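PDB 6HXI: succinyl-CoA ligase (ADP-forming) subunit alpha from Methanosaeta concilii, which binds coenzyme A in a Rossmann-like domain and joins a CoA-ligase family domain to a citrate synthase-like C-terminal region. Local coordinates for residues Met84-Ser89 against Phe94-Glu99; Glu114-Arg119 against Ile136-Val141. All coordinates share one frame; numbering follows the deposited sequence.

Interaction 1: Met84-Ser89 against Phe94-Glu99; sequences MVNFAS and FETTME. With COA (coenzyme A), chain G.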
loop_
_atom_site.group_PDB
_atom_site.type_symbol
_atom_site.label_atom_id
_atom_site.label_comp_id
_atom_site.label_asym_id
_atom_site.label_seq_id
_atom_site.Cartn_x
_atom_site.Cartn_y
_atom_site.Cartn_z
ATOM N N MET B 84 1.294 8.458 -48.053
ATOM C CA MET B 84 1.912 8.716 -46.759
ATOM C C MET B 84 2.063 10.224 -46.547
ATOM O O MET B 84 2.667 10.904 -47.377
ATOM C CB MET B 84 3.258 8.006 -46.547
ATOM C CG MET B 84 3.758 8.186 -45.106
ATOM S SD MET B 84 5.224 7.241 -44.677
ATOM C CE MET B 84 6.528 8.489 -44.888
ATOM N N VAL B 85 1.507 10.746 -45.420
ATOM C CA VAL B 85 1.623 12.147 -44.994
ATOM C C VAL B 85 2.762 12.122 -44.009
ATOM O O VAL B 85 2.622 11.552 -42.922
ATOM C CB VAL B 85 0.302 12.719 -44.409
ATOM C CG1 VAL B 85 0.466 14.181 -44.016
ATOM C CG2 VAL B 85 -0.870 12.544 -45.392
ATOM N N ASN B 86 3.946 12.623 -44.440
ATOM C CA ASN B 86 5.190 12.561 -43.690
ATOM C C ASN B 86 5.483 13.813 -42.882
ATOM O O ASN B 86 5.916 14.830 -43.438
ATOM C CB ASN B 86 6.353 12.203 -44.637
ATOM C CG ASN B 86 7.664 11.874 -43.951
ATOM O OD1 ASN B 86 7.776 11.887 -42.740
ATOM N ND2 ASN B 86 8.674 11.505 -44.710
ATOM N N PHE B 87 5.284 13.726 -41.556
ATOM C CA PHE B 87 5.568 14.822 -40.618
ATOM C C PHE B 87 6.905 14.665 -39.910
ATOM O O PHE B 87 7.108 15.280 -38.875
ATOM C CB PHE B 87 4.469 14.961 -39.565
ATOM C CG PHE B 87 3.199 15.574 -40.074
ATOM C CD1 PHE B 87 3.081 16.954 -40.209
ATOM C CD2 PHE B 87 2.077 14.789 -40.314
ATOM C CE1 PHE B 87 1.889 17.531 -40.656
ATOM C CE2 PHE B 87 0.884 15.370 -40.756
ATOM C CZ PHE B 87 0.813 16.738 -40.962
ATOM N N ALA B 88 7.828 13.872 -40.466
ATOM C CA ALA B 88 9.176 13.720 -39.893
ATOM C C ALA B 88 9.902 15.067 -39.987
ATOM O O ALA B 88 9.601 15.851 -40.883
ATOM C CB ALA B 88 9.951 12.662 -40.668
ATOM N N SER B 89 10.833 15.348 -39.080
ATOM C CA SER B 89 11.616 16.598 -39.128
ATOM C C SER B 89 12.546 16.609 -40.398
ATOM O O SER B 89 12.683 15.586 -41.085
ATOM C CB SER B 89 12.477 16.727 -37.867
ATOM O OG SER B 89 13.729 16.078 -38.046
ATOM N N PHE B 94 14.250 12.567 -45.310
ATOM C CA PHE B 94 14.814 11.755 -46.387
ATOM C C PHE B 94 14.679 10.257 -46.159
ATOM O O PHE B 94 14.104 9.572 -46.996
ATOM C CB PHE B 94 16.272 12.136 -46.671
ATOM C CG PHE B 94 16.934 11.397 -47.818
ATOM C CD1 PHE B 94 16.701 11.769 -49.136
ATOM C CD2 PHE B 94 17.839 10.366 -47.573
ATOM C CE1 PHE B 94 17.326 11.092 -50.189
ATOM C CE2 PHE B 94 18.469 9.697 -48.625
ATOM C CZ PHE B 94 18.213 10.067 -49.925
ATOM N N GLU B 95 15.226 9.750 -45.048
ATOM C CA GLU B 95 15.206 8.323 -44.735
ATOM C C GLU B 95 13.787 7.720 -44.738
ATOM O O GLU B 95 13.577 6.654 -45.313
ATOM C CB GLU B 95 15.903 8.056 -43.388
ATOM C CG GLU B 95 17.422 8.029 -43.454
ATOM C CD GLU B 95 18.121 6.991 -42.582
ATOM O OE1 GLU B 95 19.225 6.538 -42.970
ATOM O OE2 GLU B 95 17.552 6.607 -41.530
ATOM N N THR B 96 12.828 8.421 -44.129
ATOM C CA THR B 96 11.432 7.975 -44.021
ATOM C C THR B 96 10.711 8.039 -45.382
ATOM O O THR B 96 10.012 7.087 -45.723
ATOM C CB THR B 96 10.715 8.721 -42.879
ATOM O OG1 THR B 96 10.691 10.120 -43.174
ATOM C CG2 THR B 96 11.399 8.479 -41.498
ATOM N N THR B 97 10.931 9.095 -46.178
ATOM C CA THR B 97 10.333 9.196 -47.527
ATOM C C THR B 97 10.879 8.099 -48.443
ATOM O O THR B 97 10.108 7.451 -49.154
ATOM C CB THR B 97 10.562 10.573 -48.156
ATOM O OG1 THR B 97 10.059 11.576 -47.270
ATOM C CG2 THR B 97 9.899 10.700 -49.520
ATOM N N MET B 98 12.205 7.876 -48.384
ATOM C CA MET B 98 12.883 6.864 -49.166
ATOM C C MET B 98 12.366 5.474 -48.819
ATOM O O MET B 98 12.076 4.690 -49.730
ATOM C CB MET B 98 14.411 6.988 -49.044
ATOM C CG MET B 98 14.984 8.234 -49.737
ATOM S SD MET B 98 14.795 8.243 -51.534
ATOM C CE MET B 98 16.045 6.995 -52.006
ATOM N N GLU B 99 12.166 5.205 -47.515
ATOM C CA GLU B 99 11.596 3.932 -47.055
ATOM C C GLU B 99 10.151 3.750 -47.560
ATOM O O GLU B 99 9.816 2.682 -48.055
ATOM C CB GLU B 99 11.682 3.823 -45.528
ATOM C CG GLU B 99 11.500 2.409 -45.004
ATOM C CD GLU B 99 11.635 2.255 -43.499
ATOM O OE1 GLU B 99 11.793 1.102 -43.034
ATOM O OE2 GLU B 99 11.599 3.287 -42.786
HETATM N N1A COA G . 15.137 12.768 -26.201
HETATM C C2A COA G . 15.804 12.834 -27.358
HETATM N N3A COA G . 15.389 13.312 -28.539
HETATM C C4A COA G . 14.107 13.704 -28.478
HETATM C C5A COA G . 13.290 13.689 -27.361
HETATM C C6A COA G . 13.862 13.225 -26.160
HETATM N N6A COA G . 13.230 13.243 -24.987
HETATM N N7A COA G . 12.000 14.073 -27.691
HETATM C C8A COA G . 12.066 14.319 -28.975
HETATM N N9A COA G . 13.308 14.113 -29.521
HETATM C C1B COA G . 13.704 14.257 -30.921
HETATM C C2B COA G . 12.898 13.438 -31.921
HETATM O O2B COA G . 13.367 12.089 -31.981
HETATM C C3B COA G . 13.190 14.213 -33.211
HETATM O O3B COA G . 14.484 13.881 -33.760
HETATM P P3B COA G . 14.847 14.009 -35.308
HETATM O O7A COA G . 14.508 15.401 -35.721
HETATM O O8A COA G . 16.295 13.689 -35.408
HETATM O O9A COA G . 14.033 12.915 -36.021
HETATM C C4B COA G . 13.352 15.664 -32.744
HETATM O O4B COA G . 13.542 15.606 -31.314
HETATM C C5B COA G . 12.206 16.584 -33.080
HETATM O O5B COA G . 10.981 15.889 -32.774
HETATM P P1A COA G . 9.687 15.960 -33.770
HETATM O O1A COA G . 8.416 15.521 -33.142
HETATM O O2A COA G . 9.960 15.294 -35.110
HETATM O O3A COA G . 9.727 17.545 -33.950
HETATM P P2A COA G . 8.845 18.744 -34.513
HETATM O O4A COA G . 7.972 19.266 -33.443
HETATM O O5A COA G . 9.841 19.793 -34.952
HETATM O O6A COA G . 7.984 18.169 -35.760
HETATM C CBP COA G . 7.554 18.990 -38.017
HETATM C CCP COA G . 8.484 18.176 -37.110
HETATM C CDP COA G . 8.114 18.937 -39.445
HETATM C CEP COA G . 6.123 18.417 -38.011
HETATM C CAP COA G . 7.520 20.456 -37.505
HETATM O OAP COA G . 8.824 20.934 -37.228
HETATM C C9P COA G . 6.787 21.468 -38.376
HETATM O O9P COA G . 5.558 21.550 -38.322
HETATM N N8P COA G . 7.544 22.245 -39.168
HETATM C C7P COA G . 6.980 23.187 -40.125
HETATM C C6P COA G . 7.302 22.800 -41.542
HETATM C C5P COA G . 6.812 23.822 -42.541
HETATM O O5P COA G . 6.725 25.011 -42.235
HETATM N N4P COA G . 6.465 23.357 -43.740
HETATM C C3P COA G . 5.874 24.195 -44.775
HETATM C C2P COA G . 4.385 24.403 -44.581
HETATM S S1P COA G . 3.822 25.283 -46.065
#
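This contact lies inside a beta-alpha-beta unit of the Rossmann-like coenzyme A-binding domain, where Asn86 at the end of strand 83-86 meets Thr96 and Thr97 of helix 93-102. Strand 84-86 and helix 94-99 run nearly antiparallel, their axes 10.0 Å apart at closest approach. Asn86 CG is anti to the backbone N (chi1 -170°), which carries the amide out to the helix. Asn86 ND2 reaches Thr96 OG1 at 2.9 Å in a fairly straight bond (155° at the hydrogen). Asn86 ND2 reaches Thr97 OG1 at the same 2.9 Å, more bent (131°) but close to the amide plane. One amide nitrogen thus serves two hydroxyls. Each hydroxyl also bonds to the carbonyl four residues back, Thr96 OG1 to Ser92 O, just before the helix, and Thr97 OG1 to Ala93 O. Asn86 OD1 accepts from Ala88 N at 3.0 Å, forming an Asx turn, with the donor above the carbonyl plane. This fixes the rotation of the amide and shapes the loop that follows the strand. Two carbon-oxygen contacts flank the bonds: Ala88 CB lies 3.6 Å from Thr96 OG1, and the bent Met84 chain brings CE to 3.8 Å from Thr96 O. Tyr18 of strand 15-18 and Val109 of strand 108-111 help bury the polar group. In the coenzyme A pocket, the pantetheine methyl CEP sits near the edge of the Phe87 ring. Ser89 OG approaches a 3'-phosphate oxygen, O7A, too closely for that bond length to be trusted, and accepts from Arg91 N.

Interaction 2: Glu114-Arg119 against Ile136-Val141; sequences EGVPER and IGPATV. With COA (coenzyme A), chain G.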
loop_
_atom_site.group_PDB
_atom_site.type_symbol
_atom_site.label_atom_id
_atom_site.label_comp_id
_atom_site.label_asym_id
_atom_site.label_seq_id
_atom_site.Cartn_x
_atom_site.Cartn_y
_atom_site.Cartn_z
ATOM N N GLU B 114 10.464 21.507 -43.459
ATOM C CA GLU B 114 11.165 22.644 -44.010
ATOM C C GLU B 114 12.629 22.468 -43.570
ATOM O O GLU B 114 12.883 21.985 -42.455
ATOM C CB GLU B 114 10.589 23.942 -43.433
ATOM C CG GLU B 114 11.126 25.180 -44.153
ATOM C CD GLU B 114 10.350 26.483 -44.049
ATOM O OE1 GLU B 114 10.287 27.211 -45.069
ATOM O OE2 GLU B 114 9.846 26.801 -42.945
ATOM N N GLY B 115 13.566 22.808 -44.465
ATOM C CA GLY B 115 14.998 22.727 -44.210
ATOM C C GLY B 115 15.662 21.432 -44.623
ATOM O O GLY B 115 16.670 21.042 -44.027
ATOM N N VAL B 116 15.073 20.733 -45.607
ATOM C CA VAL B 116 15.604 19.488 -46.165
ATOM C C VAL B 116 16.702 19.839 -47.192
ATOM O O VAL B 116 16.455 20.664 -48.075
ATOM C CB VAL B 116 14.487 18.588 -46.786
ATOM C CG1 VAL B 116 15.063 17.318 -47.417
ATOM C CG2 VAL B 116 13.418 18.229 -45.751
ATOM N N PRO B 117 17.911 19.224 -47.118
ATOM C CA PRO B 117 18.957 19.527 -48.122
ATOM C C PRO B 117 18.481 19.384 -49.546
ATOM O O PRO B 117 17.681 18.502 -49.850
ATOM C CB PRO B 117 20.061 18.507 -47.817
ATOM C CG PRO B 117 19.892 18.226 -46.383
ATOM C CD PRO B 117 18.396 18.239 -46.134
ATOM N N GLU B 118 18.983 20.260 -50.426
ATOM C CA GLU B 118 18.644 20.267 -51.855
ATOM C C GLU B 118 19.041 18.951 -52.520
ATOM O O GLU B 118 18.263 18.428 -53.323
ATOM C CB GLU B 118 19.265 21.474 -52.543
ATOM C CG GLU B 118 18.591 22.775 -52.142
ATOM C CD GLU B 118 19.291 24.088 -52.450
ATOM O OE1 GLU B 118 20.271 24.088 -53.228
ATOM O OE2 GLU B 118 18.835 25.128 -51.924
ATOM N N ARG B 119 20.205 18.376 -52.118
ATOM C CA ARG B 119 20.670 17.089 -52.644
ATOM C C ARG B 119 19.696 15.917 -52.336
ATOM O O ARG B 119 19.399 15.124 -53.227
ATOM C CB ARG B 119 22.106 16.769 -52.205
ATOM C CG ARG B 119 22.533 15.372 -52.640
ATOM C CD ARG B 119 24.016 15.108 -52.671
ATOM N NE ARG B 119 24.239 13.730 -53.107
ATOM C CZ ARG B 119 24.247 13.324 -54.377
ATOM N NH1 ARG B 119 24.435 12.043 -54.668
ATOM N NH2 ARG B 119 24.072 14.200 -55.367
ATOM N N ILE B 136 5.164 15.195 -52.980
ATOM C CA ILE B 136 4.673 16.558 -52.825
ATOM C C ILE B 136 5.500 17.110 -51.672
ATOM O O ILE B 136 5.497 16.548 -50.583
ATOM C CB ILE B 136 3.130 16.674 -52.594
ATOM C CG1 ILE B 136 2.353 16.229 -53.861
ATOM C CG2 ILE B 136 2.733 18.099 -52.227
ATOM C CD1 ILE B 136 1.238 15.343 -53.572
ATOM N N GLY B 137 6.276 18.139 -51.959
ATOM C CA GLY B 137 7.172 18.758 -50.999
ATOM C C GLY B 137 8.620 18.562 -51.389
ATOM O O GLY B 137 8.892 18.231 -52.546
ATOM N N PRO B 138 9.595 18.794 -50.486
ATOM C CA PRO B 138 9.461 19.183 -49.061
ATOM C C PRO B 138 8.977 20.609 -48.866
ATOM O O PRO B 138 8.788 21.332 -49.850
ATOM C CB PRO B 138 10.893 18.989 -48.499
ATOM C CG PRO B 138 11.655 18.214 -49.556
ATOM C CD PRO B 138 11.012 18.607 -50.856
ATOM N N ALA B 139 8.800 21.017 -47.591
ATOM C CA ALA B 139 8.393 22.365 -47.184
ATOM C C ALA B 139 7.017 22.772 -47.735
ATOM O O ALA B 139 6.843 23.885 -48.233
ATOM C CB ALA B 139 9.479 23.390 -47.552
ATOM N N THR B 140 6.034 21.874 -47.606
ATOM C CA THR B 140 4.661 22.131 -48.044
ATOM C C THR B 140 3.677 21.718 -46.969
ATOM O O THR B 140 4.061 20.992 -46.065
ATOM C CB THR B 140 4.379 21.405 -49.379
ATOM O OG1 THR B 140 3.105 21.819 -49.852
ATOM C CG2 THR B 140 4.367 19.893 -49.242
ATOM N N VAL B 141 2.415 22.166 -47.081
ATOM C CA VAL B 141 1.304 21.728 -46.222
ATOM C C VAL B 141 0.708 20.496 -46.891
ATOM O O VAL B 141 0.120 19.644 -46.229
ATOM C CB VAL B 141 0.198 22.775 -45.916
ATOM C CG1 VAL B 141 0.627 23.714 -44.805
ATOM C CG2 VAL B 141 -0.254 23.531 -47.177
HETATM N N1A COA G . 15.137 12.768 -26.201
HETATM C C2A COA G . 15.804 12.834 -27.358
HETATM N N3A COA G . 15.389 13.312 -28.539
HETATM C C4A COA G . 14.107 13.704 -28.478
HETATM C C5A COA G . 13.290 13.689 -27.361
HETATM C C6A COA G . 13.862 13.225 -26.160
HETATM N N6A COA G . 13.230 13.243 -24.987
HETATM N N7A COA G . 12.000 14.073 -27.691
HETATM C C8A COA G . 12.066 14.319 -28.975
HETATM N N9A COA G . 13.308 14.113 -29.521
HETATM C C1B COA G . 13.704 14.257 -30.921
HETATM C C2B COA G . 12.898 13.438 -31.921
HETATM O O2B COA G . 13.367 12.089 -31.981
HETATM C C3B COA G . 13.190 14.213 -33.211
HETATM O O3B COA G . 14.484 13.881 -33.760
HETATM P P3B COA G . 14.847 14.009 -35.308
HETATM O O7A COA G . 14.508 15.401 -35.721
HETATM O O8A COA G . 16.295 13.689 -35.408
HETATM O O9A COA G . 14.033 12.915 -36.021
HETATM C C4B COA G . 13.352 15.664 -32.744
HETATM O O4B COA G . 13.542 15.606 -31.314
HETATM C C5B COA G . 12.206 16.584 -33.080
HETATM O O5B COA G . 10.981 15.889 -32.774
HETATM P P1A COA G . 9.687 15.960 -33.770
HETATM O O1A COA G . 8.416 15.521 -33.142
HETATM O O2A COA G . 9.960 15.294 -35.110
HETATM O O3A COA G . 9.727 17.545 -33.950
HETATM P P2A COA G . 8.845 18.744 -34.513
HETATM O O4A COA G . 7.972 19.266 -33.443
HETATM O O5A COA G . 9.841 19.793 -34.952
HETATM O O6A COA G . 7.984 18.169 -35.760
HETATM C CBP COA G . 7.554 18.990 -38.017
HETATM C CCP COA G . 8.484 18.176 -37.110
HETATM C CDP COA G . 8.114 18.937 -39.445
HETATM C CEP COA G . 6.123 18.417 -38.011
HETATM C CAP COA G . 7.520 20.456 -37.505
HETATM O OAP COA G . 8.824 20.934 -37.228
HETATM C C9P COA G . 6.787 21.468 -38.376
HETATM O O9P COA G . 5.558 21.550 -38.322
HETATM N N8P COA G . 7.544 22.245 -39.168
HETATM C C7P COA G . 6.980 23.187 -40.125
HETATM C C6P COA G . 7.302 22.800 -41.542
HETATM C C5P COA G . 6.812 23.822 -42.541
HETATM O O5P COA G . 6.725 25.011 -42.235
HETATM N N4P COA G . 6.465 23.357 -43.740
HETATM C C3P COA G . 5.874 24.195 -44.775
HETATM C C2P COA G . 4.385 24.403 -44.581
HETATM S S1P COA G . 3.822 25.283 -46.065
#
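The puckered Pro138 ring meets Val116 through its CB and CG atoms, and no aromatic group takes part. Val116 CG2 lies 3.8 Å from Pro138 CB, while Val116 CB sits 4.0 Å from Pro138 CG. The two side chains cross at about a right angle. A cis peptide bond before Pro138 is part of the turn that brings the ring here. Met124 and Ser121 of helix 118-130 touch both residues. The one flat side-chain group in the contact is the Glu114 carboxylate. With chi1 at -170°, the extended Glu114 chain swings away from its own backbone N and passes across the coenzyme A arm. Glu114 CB is 3.9 Å from coenzyme A C5P. Behind it, Ala139 CB packs 4.0 Å from Glu114 CA. Ala139 has left-handed helical backbone angles and is also tied to Ala113 by a backbone hydrogen bond. The 136-141 loop then runs beside the thiol end of the ligand: Val141 N is 3.6 Å from coenzyme A S1P. At the far end, Glu118 N bonds to Asp220 of the citrate lyase chain. The contact between the segments is therefore one of shape and apolar fit: Val116 and Pro138 join the loops away from the ligand, while Glu114 and 139-141 line the arm.

Both interactions are largely buried and line the same coenzyme A pocket, with centres about 11 Å apart and no direct touch. They follow one another along the chain. Interaction 1 ties a strand to the helix after it and relies on polar bonds from one amide. Interaction 2 joins two loops that follow neighbouring parallel strands, 108-111 and 134-136, and is purely apolar between its segments. Met124 of helix 118-130 packs against Thr97 in the first and Val116 and Pro138 in the second. The first meets the 3'-phosphate and the pantetheine methyls, the second the arm nearer the thiol. Only interaction 2 is touched by another protein chain, citrate lyase.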